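Local coordinates for conserved protein (Methanothermobacter thermautotrophicus, PDB 3BEY) that is of unknown function but belongs to the carboxymuconolactone decarboxylase family in the AhpD-like clan and may have peroxiredoxin activity, at residues 35-47 / 64-78. Residues are numbered along the deposited sequence; the frame is centred on the assembly and turned at random.
Sequences REKLLISVACSVA and AGITEGELAEAAAVA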
ATOM      1  N   ARG D  35     -10.067  23.711  -8.464  1.00 34.96           N
ATOM      2  CA  ARG D  35     -10.874  23.157  -7.397  1.00 34.65           C
ATOM      3  C   ARG D  35     -10.833  21.627  -7.431  1.00 33.39           C
ATOM      4  O   ARG D  35     -10.589  20.975  -6.417  1.00 31.39           O
ATOM      5  CB  ARG D  35     -12.318  23.645  -7.540  1.00 33.96           C
ATOM      6  CG  ARG D  35     -13.287  23.003  -6.581  1.00 36.53           C
ATOM      7  CD  ARG D  35     -14.685  23.553  -6.777  1.00 40.67           C
ATOM      8  NE  ARG D  35     -15.689  22.752  -6.081  1.00 44.86           N
ATOM      9  CZ  ARG D  35     -15.949  22.830  -4.781  1.00 45.55           C
ATOM     10  NH1 ARG D  35     -16.879  22.048  -4.250  1.00 46.91           N
ATOM     11  NH2 ARG D  35     -15.301  23.700  -4.017  1.00 44.98           N
ATOM     12  N   GLU D  36     -11.066  21.064  -8.610  1.00 31.97           N
ATOM     13  CA  GLU D  36     -11.084  19.621  -8.769  1.00 31.41           C
ATOM     14  C   GLU D  36      -9.733  18.986  -8.449  1.00 29.94           C
ATOM     15  O   GLU D  36      -9.668  17.988  -7.733  1.00 28.05           O
ATOM     16  CB  GLU D  36     -11.554  19.282 -10.183  1.00 32.36           C
ATOM     17  CG  GLU D  36     -12.902  19.924 -10.493  1.00 35.48           C
ATOM     18  CD  GLU D  36     -13.282  19.864 -11.963  1.00 39.33           C
ATOM     19  OE1 GLU D  36     -12.402  20.106 -12.823  1.00 39.88           O
ATOM     20  OE2 GLU D  36     -14.470  19.590 -12.257  1.00 41.87           O
ATOM     21  N   LYS D  37      -8.655  19.579  -8.954  1.00 29.37           N
ATOM     22  CA  LYS D  37      -7.316  19.062  -8.688  1.00 29.51           C
ATOM     23  C   LYS D  37      -6.950  19.119  -7.198  1.00 28.98           C
ATOM     24  O   LYS D  37      -6.230  18.253  -6.698  1.00 30.52           O
ATOM     25  CB  LYS D  37      -6.287  19.817  -9.526  1.00 28.76           C
ATOM     26  CG  LYS D  37      -6.398  19.501 -11.022  1.00 31.38           C
ATOM     27  CD  LYS D  37      -5.582  20.464 -11.877  1.00 33.77           C
ATOM     28  CE  LYS D  37      -6.183  21.870 -11.851  1.00 33.14           C
ATOM     29  NZ  LYS D  37      -5.468  22.805 -12.744  1.00 33.73           N
ATOM     30  N   LEU D  38      -7.457  20.122  -6.488  1.00 27.52           N
ATOM     31  CA  LEU D  38      -7.185  20.253  -5.059  1.00 27.39           C
ATOM     32  C   LEU D  38      -7.917  19.159  -4.280  1.00 26.61           C
ATOM     33  O   LEU D  38      -7.324  18.498  -3.431  1.00 27.70           O
ATOM     34  CB  LEU D  38      -7.611  21.637  -4.547  1.00 27.31           C
ATOM     35  CG  LEU D  38      -6.704  22.798  -4.969  1.00 29.72           C
ATOM     36  CD1 LEU D  38      -7.351  24.119  -4.600  1.00 28.07           C
ATOM     37  CD2 LEU D  38      -5.342  22.663  -4.301  1.00 28.77           C
ATOM     38  N   LEU D  39      -9.203  18.979  -4.560  1.00 23.69           N
ATOM     39  CA  LEU D  39      -9.972  17.933  -3.900  1.00 23.86           C
ATOM     40  C   LEU D  39      -9.339  16.570  -4.215  1.00 24.33           C
ATOM     41  O   LEU D  39      -9.161  15.731  -3.330  1.00 25.69           O
ATOM     42  CB  LEU D  39     -11.423  17.949  -4.388  1.00 21.36           C
ATOM     43  CG  LEU D  39     -12.287  19.151  -3.988  1.00 20.03           C
ATOM     44  CD1 LEU D  39     -13.451  19.274  -4.945  1.00 14.89           C
ATOM     45  CD2 LEU D  39     -12.762  18.988  -2.529  1.00 16.75           C
ATOM     46  N   ILE D  40      -8.992  16.355  -5.476  1.00 23.18           N
ATOM     47  CA  ILE D  40      -8.384  15.096  -5.867  1.00 24.43           C
ATOM     48  C   ILE D  40      -7.071  14.842  -5.120  1.00 24.61           C
ATOM     49  O   ILE D  40      -6.818  13.718  -4.690  1.00 23.52           O
ATOM     50  CB  ILE D  40      -8.161  15.055  -7.398  1.00 23.27           C
ATOM     51  CG1 ILE D  40      -9.518  15.004  -8.099  1.00 21.76           C
ATOM     52  CG2 ILE D  40      -7.354  13.827  -7.802  1.00 21.24           C
ATOM     53  CD1 ILE D  40      -9.415  15.239  -9.573  1.00 24.41           C
ATOM     54  N   SER D  41      -6.254  15.888  -4.954  1.00 24.60           N
ATOM     55  CA  SER D  41      -4.974  15.772  -4.252  1.00 22.96           C
ATOM     56  C   SER D  41      -5.159  15.362  -2.807  1.00 21.85           C
ATOM     57  O   SER D  41      -4.360  14.602  -2.258  1.00 23.13           O
ATOM     58  CB  SER D  41      -4.211  17.095  -4.253  1.00 21.58           C
ATOM     59  OG  SER D  41      -3.785  17.453  -5.544  1.00 28.10           O
ATOM     60  N   VAL D  42      -6.198  15.887  -2.179  1.00 19.59           N
ATOM     61  CA  VAL D  42      -6.440  15.558  -0.797  1.00 21.43           C
ATOM     62  C   VAL D  42      -6.930  14.119  -0.684  1.00 22.46           C
ATOM     63  O   VAL D  42      -6.351  13.322   0.056  1.00 21.26           O
ATOM     64  CB  VAL D  42      -7.464  16.529  -0.166  1.00 23.05           C
ATOM     65  CG1 VAL D  42      -7.863  16.042   1.228  1.00 23.56           C
ATOM     66  CG2 VAL D  42      -6.863  17.925  -0.086  1.00 20.17           C
ATOM     67  N   ALA D  43      -7.975  13.788  -1.438  1.00 23.11           N
ATOM     68  CA  ALA D  43      -8.542  12.445  -1.414  1.00 23.06           C
ATOM     69  C   ALA D  43      -7.498  11.366  -1.718  1.00 23.90           C
ATOM     70  O   ALA D  43      -7.510  10.303  -1.099  1.00 24.88           O
ATOM     71  CB  ALA D  43      -9.695  12.353  -2.390  1.00 22.28           C
ATOM     72  N   CYS D  44      -6.601  11.635  -2.665  1.00 23.86           N
ATOM     73  CA  CYS D  44      -5.550  10.679  -3.015  1.00 23.68           C
ATOM     74  C   CYS D  44      -4.513  10.543  -1.904  1.00 24.19           C
ATOM     75  O   CYS D  44      -3.975   9.456  -1.676  1.00 24.13           O
ATOM     76  CB  CYS D  44      -4.849  11.100  -4.304  1.00 24.89           C
ATOM     77  SG  CYS D  44      -5.727  10.626  -5.793  1.00 26.75           S
ATOM     78  N   SER D  45      -4.230  11.651  -1.221  1.00 23.19           N
ATOM     79  CA  SER D  45      -3.276  11.649  -0.111  1.00 23.25           C
ATOM     80  C   SER D  45      -3.798  10.724   0.968  1.00 22.57           C
ATOM     81  O   SER D  45      -3.031  10.005   1.611  1.00 21.11           O
ATOM     82  CB  SER D  45      -3.125  13.050   0.490  1.00 22.14           C
ATOM     83  OG  SER D  45      -2.639  13.967  -0.471  1.00 26.55           O
ATOM     84  N   VAL D  46      -5.117  10.761   1.152  1.00 21.27           N
ATOM     85  CA  VAL D  46      -5.792   9.954   2.152  1.00 22.12           C
ATOM     86  C   VAL D  46      -5.819   8.477   1.756  1.00 23.32           C
ATOM     87  O   VAL D  46      -5.564   7.608   2.589  1.00 24.18           O
ATOM     88  CB  VAL D  46      -7.243  10.470   2.378  1.00 21.87           C
ATOM     89  CG1 VAL D  46      -8.057   9.476   3.211  1.00 20.29           C
ATOM     90  CG2 VAL D  46      -7.190  11.817   3.090  1.00 21.28           C
ATOM     91  N   ALA D  47      -6.123   8.211   0.484  1.00 23.71           N
ATOM     92  CA  ALA D  47      -6.201   6.852  -0.041  1.00 24.96           C
ATOM     93  C   ALA D  47      -4.856   6.149   0.067  1.00 26.56           C
ATOM     94  O   ALA D  47      -4.786   4.952   0.332  1.00 27.57           O
ATOM     95  CB  ALA D  47      -6.651   6.881  -1.491  1.00 25.52           C
ATOM     96  N   ALA D  64      -7.384  27.995  -0.655  1.00 45.00           N
ATOM     97  CA  ALA D  64      -7.993  28.188  -1.966  1.00 43.95           C
ATOM     98  C   ALA D  64      -9.496  28.367  -1.810  1.00 42.23           C
ATOM     99  O   ALA D  64     -10.221  28.492  -2.794  1.00 41.84           O
ATOM    100  CB  ALA D  64      -7.705  26.991  -2.864  1.00 45.99           C
ATOM    101  N   GLY D  65      -9.964  28.348  -0.567  1.00 40.19           N
ATOM    102  CA  GLY D  65     -11.376  28.554  -0.322  1.00 38.64           C
ATOM    103  C   GLY D  65     -12.255  27.331  -0.231  1.00 38.75           C
ATOM    104  O   GLY D  65     -13.479  27.454  -0.230  1.00 37.77           O
ATOM    105  N   ILE D  66     -11.654  26.151  -0.158  1.00 39.18           N
ATOM    106  CA  ILE D  66     -12.438  24.932  -0.045  1.00 39.06           C
ATOM    107  C   ILE D  66     -12.666  24.640   1.439  1.00 40.04           C
ATOM    108  O   ILE D  66     -11.736  24.714   2.240  1.00 41.74           O
ATOM    109  CB  ILE D  66     -11.707  23.743  -0.724  1.00 39.10           C
ATOM    110  CG1 ILE D  66     -11.506  24.060  -2.209  1.00 37.17           C
ATOM    111  CG2 ILE D  66     -12.509  22.456  -0.548  1.00 35.10           C
ATOM    112  CD1 ILE D  66     -10.895  22.944  -3.014  1.00 37.02           C
ATOM    113  N   THR D  67     -13.903  24.321   1.804  1.00 41.28           N
ATOM    114  CA  THR D  67     -14.246  24.035   3.197  1.00 43.56           C
ATOM    115  C   THR D  67     -13.809  22.648   3.657  1.00 44.47           C
ATOM    116  O   THR D  67     -13.562  21.760   2.836  1.00 44.85           O
ATOM    117  CB  THR D  67     -15.763  24.134   3.428  1.00 45.11           C
ATOM    118  OG1 THR D  67     -16.055  23.884   4.810  1.00 49.44           O
ATOM    119  CG2 THR D  67     -16.494  23.109   2.583  1.00 44.62           C
ATOM    120  N   GLU D  68     -13.722  22.466   4.973  1.00 44.02           N
ATOM    121  CA  GLU D  68     -13.331  21.184   5.540  1.00 44.33           C
ATOM    122  C   GLU D  68     -14.436  20.170   5.274  1.00 43.06           C
ATOM    123  O   GLU D  68     -14.205  18.963   5.295  1.00 43.66           O
ATOM    124  CB  GLU D  68     -13.107  21.307   7.051  1.00 47.24           C
ATOM    125  CG  GLU D  68     -12.030  22.305   7.445  1.00 50.94           C
ATOM    126  CD  GLU D  68     -11.819  22.380   8.948  1.00 52.73           C
ATOM    127  OE1 GLU D  68     -12.808  22.616   9.674  1.00 54.78           O
ATOM    128  OE2 GLU D  68     -10.665  22.208   9.403  1.00 54.30           O
ATOM    129  N   GLY D  69     -15.637  20.672   5.017  1.00 40.53           N
ATOM    130  CA  GLY D  69     -16.758  19.791   4.756  1.00 39.50           C
ATOM    131  C   GLY D  69     -16.640  19.106   3.412  1.00 39.13           C
ATOM    132  O   GLY D  69     -16.902  17.910   3.286  1.00 39.47           O
ATOM    133  N   GLU D  70     -16.249  19.864   2.396  1.00 36.81           N
ATOM    134  CA  GLU D  70     -16.099  19.300   1.069  1.00 35.36           C
ATOM    135  C   GLU D  70     -14.874  18.395   1.066  1.00 33.52           C
ATOM    136  O   GLU D  70     -14.823  17.392   0.364  1.00 33.68           O
ATOM    137  CB  GLU D  70     -15.957  20.427   0.045  1.00 36.91           C
ATOM    138  CG  GLU D  70     -17.206  21.313  -0.033  1.00 41.06           C
ATOM    139  CD  GLU D  70     -16.983  22.608  -0.807  1.00 42.78           C
ATOM    140  OE1 GLU D  70     -16.151  23.433  -0.365  1.00 41.53           O
ATOM    141  OE2 GLU D  70     -17.644  22.797  -1.858  1.00 44.53           O
ATOM    142  N   LEU D  71     -13.893  18.755   1.880  1.00 32.43           N
ATOM    143  CA  LEU D  71     -12.668  17.993   1.992  1.00 31.16           C
ATOM    144  C   LEU D  71     -12.932  16.640   2.665  1.00 31.77           C
ATOM    145  O   LEU D  71     -12.380  15.613   2.258  1.00 30.19           O
ATOM    146  CB  LEU D  71     -11.654  18.802   2.793  1.00 31.39           C
ATOM    147  CG  LEU D  71     -10.319  19.128   2.132  1.00 33.22           C
ATOM    148  CD1 LEU D  71     -10.516  19.560   0.684  1.00 32.06           C
ATOM    149  CD2 LEU D  71      -9.633  20.221   2.942  1.00 35.34           C
ATOM    150  N   ALA D  72     -13.783  16.640   3.690  1.00 31.51           N
ATOM    151  CA  ALA D  72     -14.104  15.408   4.401  1.00 30.05           C
ATOM    152  C   ALA D  72     -14.823  14.429   3.482  1.00 30.74           C
ATOM    153  O   ALA D  72     -14.719  13.215   3.655  1.00 30.70           O
ATOM    154  CB  ALA D  72     -14.964  15.707   5.616  1.00 30.45           C
ATOM    155  N   GLU D  73     -15.561  14.966   2.511  1.00 30.71           N
ATOM    156  CA  GLU D  73     -16.295  14.150   1.547  1.00 30.74           C
ATOM    157  C   GLU D  73     -15.315  13.540   0.561  1.00 29.53           C
ATOM    158  O   GLU D  73     -15.509  12.419   0.099  1.00 31.46           O
ATOM    159  CB  GLU D  73     -17.321  15.007   0.803  1.00 31.60           C
ATOM    160  CG  GLU D  73     -17.906  14.370  -0.457  1.00 33.33           C
ATOM    161  CD  GLU D  73     -18.637  13.058  -0.194  1.00 35.08           C
ATOM    162  OE1 GLU D  73     -18.767  12.654   0.985  1.00 34.89           O
ATOM    163  OE2 GLU D  73     -19.079  12.433  -1.182  1.00 33.42           O
ATOM    164  N   ALA D  74     -14.267  14.292   0.242  1.00 28.58           N
ATOM    165  CA  ALA D  74     -13.234  13.827  -0.666  1.00 27.28           C
ATOM    166  C   ALA D  74     -12.566  12.619  -0.027  1.00 27.23           C
ATOM    167  O   ALA D  74     -12.320  11.618  -0.687  1.00 27.06           O
ATOM    168  CB  ALA D  74     -12.205  14.929  -0.904  1.00 26.52           C
ATOM    169  N   ALA D  75     -12.276  12.721   1.265  1.00 26.57           N
ATOM    170  CA  ALA D  75     -11.646  11.622   1.991  1.00 26.16           C
ATOM    171  C   ALA D  75     -12.593  10.432   2.052  1.00 25.00           C
ATOM    172  O   ALA D  75     -12.185   9.290   1.832  1.00 25.65           O
ATOM    173  CB  ALA D  75     -11.273  12.063   3.409  1.00 25.68           C
ATOM    174  N   ALA D  76     -13.855  10.711   2.359  1.00 23.39           N
ATOM    175  CA  ALA D  76     -14.882   9.681   2.448  1.00 22.31           C
ATOM    176  C   ALA D  76     -14.903   8.807   1.194  1.00 21.06           C
ATOM    177  O   ALA D  76     -15.145   7.600   1.274  1.00 19.37           O
ATOM    178  CB  ALA D  76     -16.242  10.323   2.653  1.00 23.88           C
ATOM    179  N   VAL D  77     -14.665   9.418   0.038  1.00 18.17           N
ATOM    180  CA  VAL D  77     -14.646   8.669  -1.212  1.00 19.02           C
ATOM    181  C   VAL D  77     -13.375   7.814  -1.260  1.00 20.43           C
ATOM    182  O   VAL D  77     -13.378   6.710  -1.814  1.00 20.10           O
ATOM    183  CB  VAL D  77     -14.687   9.617  -2.441  1.00 18.09           C
ATOM    184  CG1 VAL D  77     -14.586   8.809  -3.731  1.00 19.07           C
ATOM    185  CG2 VAL D  77     -15.981  10.423  -2.432  1.00 17.03           C
ATOM    186  N   ALA D  78     -12.288   8.330  -0.687  1.00 19.23           N
ATOM    187  CA  ALA D  78     -11.039   7.586  -0.659  1.00 21.00           C
ATOM    188  C   ALA D  78     -11.265   6.329   0.171  1.00 21.51           C
ATOM    189  O   ALA D  78     -10.796   5.248  -0.181  1.00 21.82           O
ATOM    190  CB  ALA D  78      -9.919   8.427  -0.037  1.00 20.41           C
TER
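Glu70 OE2 takes two N-H groups of Arg35, a short, fairly straight bond from NH1 (2.6 Å) and a weak, bent one from NH2, a salt bridge between helix 34-47 and helix 68-90. The oxygen lies near the guanidinium plane, whereas NH1 comes from above the carboxylate, whose plane is turned 45° from that of the guanidinium. With CG opposite the backbone N (chi1 173°) and the chain extended to NE, Arg35 reaches across to meet Glu70 at about a right angle. The other oxygen, Glu70 OE1, accepts Thr67 N at 3.2 Å, while Thr67 OG1 receives Gly69 N: a capping box, illustrating how one carboxylate can serve both a helix start and an interhelical bridge. An alanine in place of Glu70 would probably leave Arg35 NH1 without this carboxylate and Thr67 N without its capping acceptor. Behind the bridge, Ile66 pushes CD1 against Leu38 CB (3.9 Å) and CG2 against Leu39 CD2, a methyl that also meets Leu71 CD1. Farther along, alanines bring the backbones close: Ala43 CB abuts Ala74 O and Ala78 CB abuts Ala43 O, both at 3.2 Å, while Val46 sets CG1 against Ala78 CB and CG2 against Ala75 CB. The segment axes approach to 7.9 Å and cross at -46°. Helix 51-62 links the pair in sequence, its Leu62 touching Leu71 and its Cys53, disulfide-bonded to Cys50, touching Ser45; a second subunit salt-bridges Arg35 NE through its Glu36, and a third packs Ile93 on Leu71, joining this all-helical pair to the hexamer.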